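Side-chain contacts in beta-fructofuranosidase (PDB 3WPU), which belongs to the levansucrase/invertase family of the beta-fructosidase clan, whose members are built around a five-bladed beta-propeller: residues Y185-S188 and N192-P195; Y343-K348 and M456-G461. All blocks are in the same frame, centred on the assembly; numbering follows the deposited sequence.

Contact 1 (Y185-S188 and N192-P195); sequences YRNS and NIKP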
loop_
_atom_site.group_PDB
_atom_site.type_symbol
_atom_site.label_atom_id
_atom_site.label_comp_id
_atom_site.label_asym_id
_atom_site.label_seq_id
_atom_site.Cartn_x
_atom_site.Cartn_y
_atom_site.Cartn_z
ATOM N N TYR A 185 4.720 22.903 -9.135
ATOM C CA TYR A 185 5.064 24.228 -9.679
ATOM C C TYR A 185 3.797 24.888 -10.176
ATOM O O TYR A 185 3.444 24.785 -11.347
ATOM C CB TYR A 185 6.116 24.078 -10.774
ATOM C CG TYR A 185 7.364 23.413 -10.278
ATOM C CD1 TYR A 185 8.473 24.160 -9.859
ATOM C CD2 TYR A 185 7.448 22.027 -10.195
ATOM C CE1 TYR A 185 9.625 23.543 -9.386
ATOM C CE2 TYR A 185 8.596 21.410 -9.725
ATOM C CZ TYR A 185 9.671 22.170 -9.298
ATOM O OH TYR A 185 10.819 21.553 -8.844
ATOM N N ARG A 186 3.091 25.538 -9.248
ATOM C CA ARG A 186 1.740 26.028 -9.503
ATOM C C ARG A 186 1.654 27.543 -9.370
ATOM O O ARG A 186 2.337 28.136 -8.537
ATOM C CB ARG A 186 0.749 25.362 -8.547
ATOM C CG ARG A 186 0.386 23.933 -8.972
ATOM C CD ARG A 186 0.221 22.964 -7.818
ATOM N NE ARG A 186 -1.121 22.901 -7.250
ATOM C CZ ARG A 186 -1.903 21.812 -7.188
ATOM N NH1 ARG A 186 -1.554 20.641 -7.701
ATOM N NH2 ARG A 186 -3.079 21.914 -6.618
ATOM N N ASN A 187 0.828 28.145 -10.221
ATOM C CA ASN A 187 0.484 29.555 -10.101
ATOM C C ASN A 187 -0.470 29.732 -8.944
ATOM O O ASN A 187 -1.061 28.766 -8.464
ATOM C CB ASN A 187 -0.176 30.076 -11.382
ATOM C CG ASN A 187 0.746 30.028 -12.583
ATOM O OD1 ASN A 187 0.471 29.335 -13.567
ATOM N ND2 ASN A 187 1.843 30.741 -12.508
ATOM N N SER A 188 -0.647 30.980 -8.523
ATOM C CA SER A 188 -1.504 31.291 -7.380
ATOM C C SER A 188 -2.927 30.771 -7.570
ATOM O O SER A 188 -3.592 30.421 -6.601
ATOM C CB SER A 188 -1.526 32.798 -7.115
ATOM O OG SER A 188 -1.705 33.052 -5.737
ATOM N N ASN A 192 -0.841 24.739 -13.360
ATOM C CA ASN A 192 0.557 24.365 -13.492
ATOM C C ASN A 192 1.374 25.354 -14.305
ATOM O O ASN A 192 0.940 25.824 -15.369
ATOM C CB ASN A 192 0.690 23.000 -14.187
ATOM C CG ASN A 192 0.324 21.815 -13.297
ATOM O OD1 ASN A 192 0.186 20.698 -13.797
ATOM N ND2 ASN A 192 0.197 22.033 -11.997
ATOM N N ILE A 193 2.570 25.646 -13.814
ATOM C CA ILE A 193 3.610 26.317 -14.583
ATOM C C ILE A 193 4.288 25.256 -15.445
ATOM O O ILE A 193 4.552 25.484 -16.629
ATOM C CB ILE A 193 4.606 27.031 -13.644
ATOM C CG1 ILE A 193 3.904 28.234 -12.999
ATOM C CG2 ILE A 193 5.889 27.444 -14.363
ATOM C CD1 ILE A 193 4.535 28.714 -11.714
ATOM N N LYS A 194 4.532 24.084 -14.849
ATOM C CA LYS A 194 5.021 22.909 -15.575
ATOM C C LYS A 194 4.477 21.667 -14.839
ATOM O O LYS A 194 3.916 21.798 -13.753
ATOM C CB LYS A 194 6.563 22.881 -15.645
ATOM C CG LYS A 194 7.283 22.795 -14.301
ATOM C CD LYS A 194 8.747 22.389 -14.456
ATOM C CE LYS A 194 9.386 22.040 -13.117
ATOM N NZ LYS A 194 10.764 21.490 -13.276
ATOM N N PRO A 195 4.632 20.474 -15.419
ATOM C CA PRO A 195 4.132 19.292 -14.705
ATOM C C PRO A 195 4.842 19.081 -13.366
ATOM O O PRO A 195 5.995 19.448 -13.204
ATOM C CB PRO A 195 4.437 18.147 -15.684
ATOM C CG PRO A 195 4.462 18.810 -17.029
ATOM C CD PRO A 195 5.087 20.140 -16.781
HETATM O O HOH W 1 3.481 21.257 -10.941
HETATM O O HOH W 2 11.488 19.913 -10.869
#

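Contact 2 (Y343-K348 and M456-G461); sequences YFKDGK and MDIGVG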
loop_
_atom_site.group_PDB
_atom_site.type_symbol
_atom_site.label_atom_id
_atom_site.label_comp_id
_atom_site.label_asym_id
_atom_site.label_seq_id
_atom_site.Cartn_x
_atom_site.Cartn_y
_atom_site.Cartn_z
ATOM N N TYR A 343 3.603 -10.005 -2.161
ATOM C CA TYR A 343 3.350 -10.810 -0.974
ATOM C C TYR A 343 3.543 -12.254 -1.358
ATOM O O TYR A 343 2.928 -12.729 -2.308
ATOM C CB TYR A 343 1.905 -10.547 -0.542
ATOM C CG TYR A 343 1.416 -11.203 0.708
ATOM C CD1 TYR A 343 1.371 -10.501 1.916
ATOM C CD2 TYR A 343 0.917 -12.516 0.691
ATOM C CE1 TYR A 343 0.900 -11.093 3.066
ATOM C CE2 TYR A 343 0.434 -13.107 1.851
ATOM C CZ TYR A 343 0.415 -12.379 3.033
ATOM O OH TYR A 343 -0.085 -12.938 4.203
ATOM N N PHE A 344 4.438 -12.935 -0.650
ATOM C CA PHE A 344 4.823 -14.274 -1.036
ATOM C C PHE A 344 4.115 -15.293 -0.158
ATOM O O PHE A 344 4.101 -15.188 1.077
ATOM C CB PHE A 344 6.329 -14.429 -0.935
ATOM C CG PHE A 344 7.088 -13.547 -1.882
ATOM C CD1 PHE A 344 7.137 -13.845 -3.240
ATOM C CD2 PHE A 344 7.737 -12.410 -1.422
ATOM C CE1 PHE A 344 7.845 -13.026 -4.118
ATOM C CE2 PHE A 344 8.451 -11.600 -2.288
ATOM C CZ PHE A 344 8.506 -11.910 -3.638
ATOM N N LYS A 345 3.518 -16.287 -0.808
ATOM C CA LYS A 345 2.799 -17.339 -0.106
ATOM C C LYS A 345 2.742 -18.611 -0.945
ATOM O O LYS A 345 2.411 -18.575 -2.133
ATOM C CB LYS A 345 1.379 -16.865 0.255
ATOM C CG LYS A 345 0.618 -17.910 1.063
ATOM C CD LYS A 345 -0.722 -17.378 1.508
ATOM C CE LYS A 345 -1.488 -18.363 2.374
ATOM N NZ LYS A 345 -1.980 -19.526 1.608
ATOM N N ASP A 346 3.101 -19.738 -0.313
ATOM C CA ASP A 346 2.949 -21.067 -0.927
ATOM C C ASP A 346 3.563 -21.170 -2.318
ATOM O O ASP A 346 2.978 -21.775 -3.235
ATOM C CB ASP A 346 1.466 -21.465 -0.948
ATOM C CG ASP A 346 0.903 -21.670 0.449
ATOM O OD1 ASP A 346 1.693 -21.950 1.368
ATOM O OD2 ASP A 346 -0.319 -21.509 0.636
ATOM N N GLY A 347 4.730 -20.548 -2.484
ATOM C CA GLY A 347 5.479 -20.613 -3.743
ATOM C C GLY A 347 4.965 -19.699 -4.842
ATOM O O GLY A 347 5.390 -19.791 -5.990
ATOM N N LYS A 348 4.010 -18.839 -4.487
ATOM C CA LYS A 348 3.444 -17.876 -5.419
ATOM C C LYS A 348 3.873 -16.457 -5.090
ATOM O O LYS A 348 4.173 -16.137 -3.948
ATOM C CB LYS A 348 1.909 -17.890 -5.349
ATOM C CG LYS A 348 1.249 -19.193 -5.766
ATOM C CD LYS A 348 1.439 -19.514 -7.229
ATOM C CE LYS A 348 0.653 -20.758 -7.626
ATOM N NZ LYS A 348 0.640 -20.985 -9.080
ATOM N N MET A 456 -7.991 -11.264 5.579
ATOM C CA MET A 456 -8.312 -11.807 4.291
ATOM C C MET A 456 -7.536 -13.103 4.160
ATOM O O MET A 456 -6.310 -13.097 4.236
ATOM C CB MET A 456 -7.897 -10.810 3.201
ATOM C CG MET A 456 -8.182 -11.279 1.790
ATOM S SD MET A 456 -7.684 -10.061 0.558
ATOM C CE MET A 456 -5.923 -9.921 0.883
ATOM N N ASP A 457 -8.255 -14.209 3.983
ATOM C CA ASP A 457 -7.604 -15.507 3.769
ATOM C C ASP A 457 -7.222 -15.656 2.312
ATOM O O ASP A 457 -8.053 -15.519 1.412
ATOM C CB ASP A 457 -8.497 -16.622 4.248
ATOM C CG ASP A 457 -8.695 -16.581 5.762
ATOM O OD1 ASP A 457 -7.812 -16.024 6.466
ATOM O OD2 ASP A 457 -9.716 -17.097 6.238
ATOM N N ILE A 458 -5.950 -15.957 2.084
ATOM C CA ILE A 458 -5.396 -15.976 0.734
ATOM C C ILE A 458 -5.165 -17.425 0.321
ATOM O O ILE A 458 -4.475 -18.163 1.005
ATOM C CB ILE A 458 -4.079 -15.180 0.669
ATOM C CG1 ILE A 458 -4.350 -13.703 0.997
ATOM C CG2 ILE A 458 -3.430 -15.329 -0.706
ATOM C CD1 ILE A 458 -3.128 -12.868 1.299
ATOM N N GLY A 459 -5.802 -17.825 -0.771
ATOM C CA GLY A 459 -5.704 -19.190 -1.295
ATOM C C GLY A 459 -6.645 -20.223 -0.708
ATOM O O GLY A 459 -6.219 -21.297 -0.291
ATOM N N VAL A 460 -7.930 -19.935 -0.763
ATOM C CA VAL A 460 -8.972 -20.721 -0.101
ATOM C C VAL A 460 -9.251 -22.040 -0.799
ATOM O O VAL A 460 -9.288 -22.119 -2.024
ATOM C CB VAL A 460 -10.270 -19.887 -0.027
ATOM C CG1 VAL A 460 -11.463 -20.738 0.386
ATOM C CG2 VAL A 460 -10.058 -18.734 0.934
ATOM N N GLY A 461 -9.437 -23.086 0.005
ATOM C CA GLY A 461 -9.800 -24.406 -0.503
ATOM C C GLY A 461 -8.753 -25.022 -1.410
ATOM O O GLY A 461 -9.082 -25.774 -2.331
#

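Contact 1 (Y185-S188 and N192-P195)
The cation-pi and CH-pi contacts between K194 and Y185 dominate this pairing. K194 CE stands over the centre of the Y185 ring, 3.4 Å above its plane. K194 NZ is farther out, 4.3 Å from the centroid of the Y185 ring and 19° off the ring normal, still over the same face. The lysine starts with CG between its backbone N and carbonyl carbon (chi1 62°) and then runs extended, which lays it alongside the tyrosine, both pointing the same way. Two waters fasten the pair: one donates to Y185 OH and accepts from K194 NZ, the other accepts from Y185 N and donates to K194 O. Y185 OH also hydrogen-bonds D154 O, so both ends of the tyrosine are held.

One direct backbone hydrogen bond joins the segments, from I193 N to Y185 O at 2.8 Å, nearly straight at 167°. It accompanies the single beta bridge of R186 with N192.

Van der Waals contact completes the set. The N187 amide crosses the I193 chain, with N187 ND2 3.3 Å from I193 CG1, while I193 CD1 reaches back to R186 C at 3.9 Å.

Both segments belong to the surface loop between antiparallel strands 174-184 and 197-210, folding it back on itself; Y185 leans on S156 and F157 of the loop before strand 159-169.

Contact 2 (Y343-K348 and M456-G461)
Extended first torsions in Y343 and K345, both with CG opposite the backbone N (chi1 -177°), send these side chains from strand 340-345 toward I458. K345 stays straight until its last torsion, where a bend (chi4 -71°) places NZ beside two oxygens. I458 CD1 approaches the tyrosine from the opposite direction.

The apolar touch is narrow: I458 CD1 lies 3.6 Å from Y343 CE2, and the other branch, I458 CG2, is 4.1 Å from K345 CD. I458 also packs on Y350 and F352 of strand 348-355, the hairpin partner of strand 340-345.

The polar link is a hydrogen bond from K345 NZ to I458 O, 2.9 Å long, with the donor tilted 27° from the carbonyl plane. K345 NZ also forms a salt bridge with D346 OD2, at 2.8 Å, meeting the carboxylate from above its plane. D346 belongs to the type I' turn K345-K348 that closes the hairpin. One ammonium group thus ties the hairpin turn to the end of strand 454-458, and the adjacent carboxylate probably helps to stabilise its positive charge.

How the contacts relate
Along the chain the contacts come in series, 185-188 with 192-195 closing before 343-348 meets 456-461. Their centres are 45 Å apart and their nearest atoms about 31 Å apart, on opposite sides of the chain's centre, so they do not touch. Nor do they share a sheet: contact 1 lies in the loop linking two strands of the large mixed sheet, whereas contact 2 bridges the sheet containing strand 340-345 and the four-stranded one containing strand 454-458. Their spans differ accordingly: 3 residues separate the segments of contact 1, and 107 those of contact 2. The first shapes a loop locally; the second joins parts far apart in sequence within the same family region.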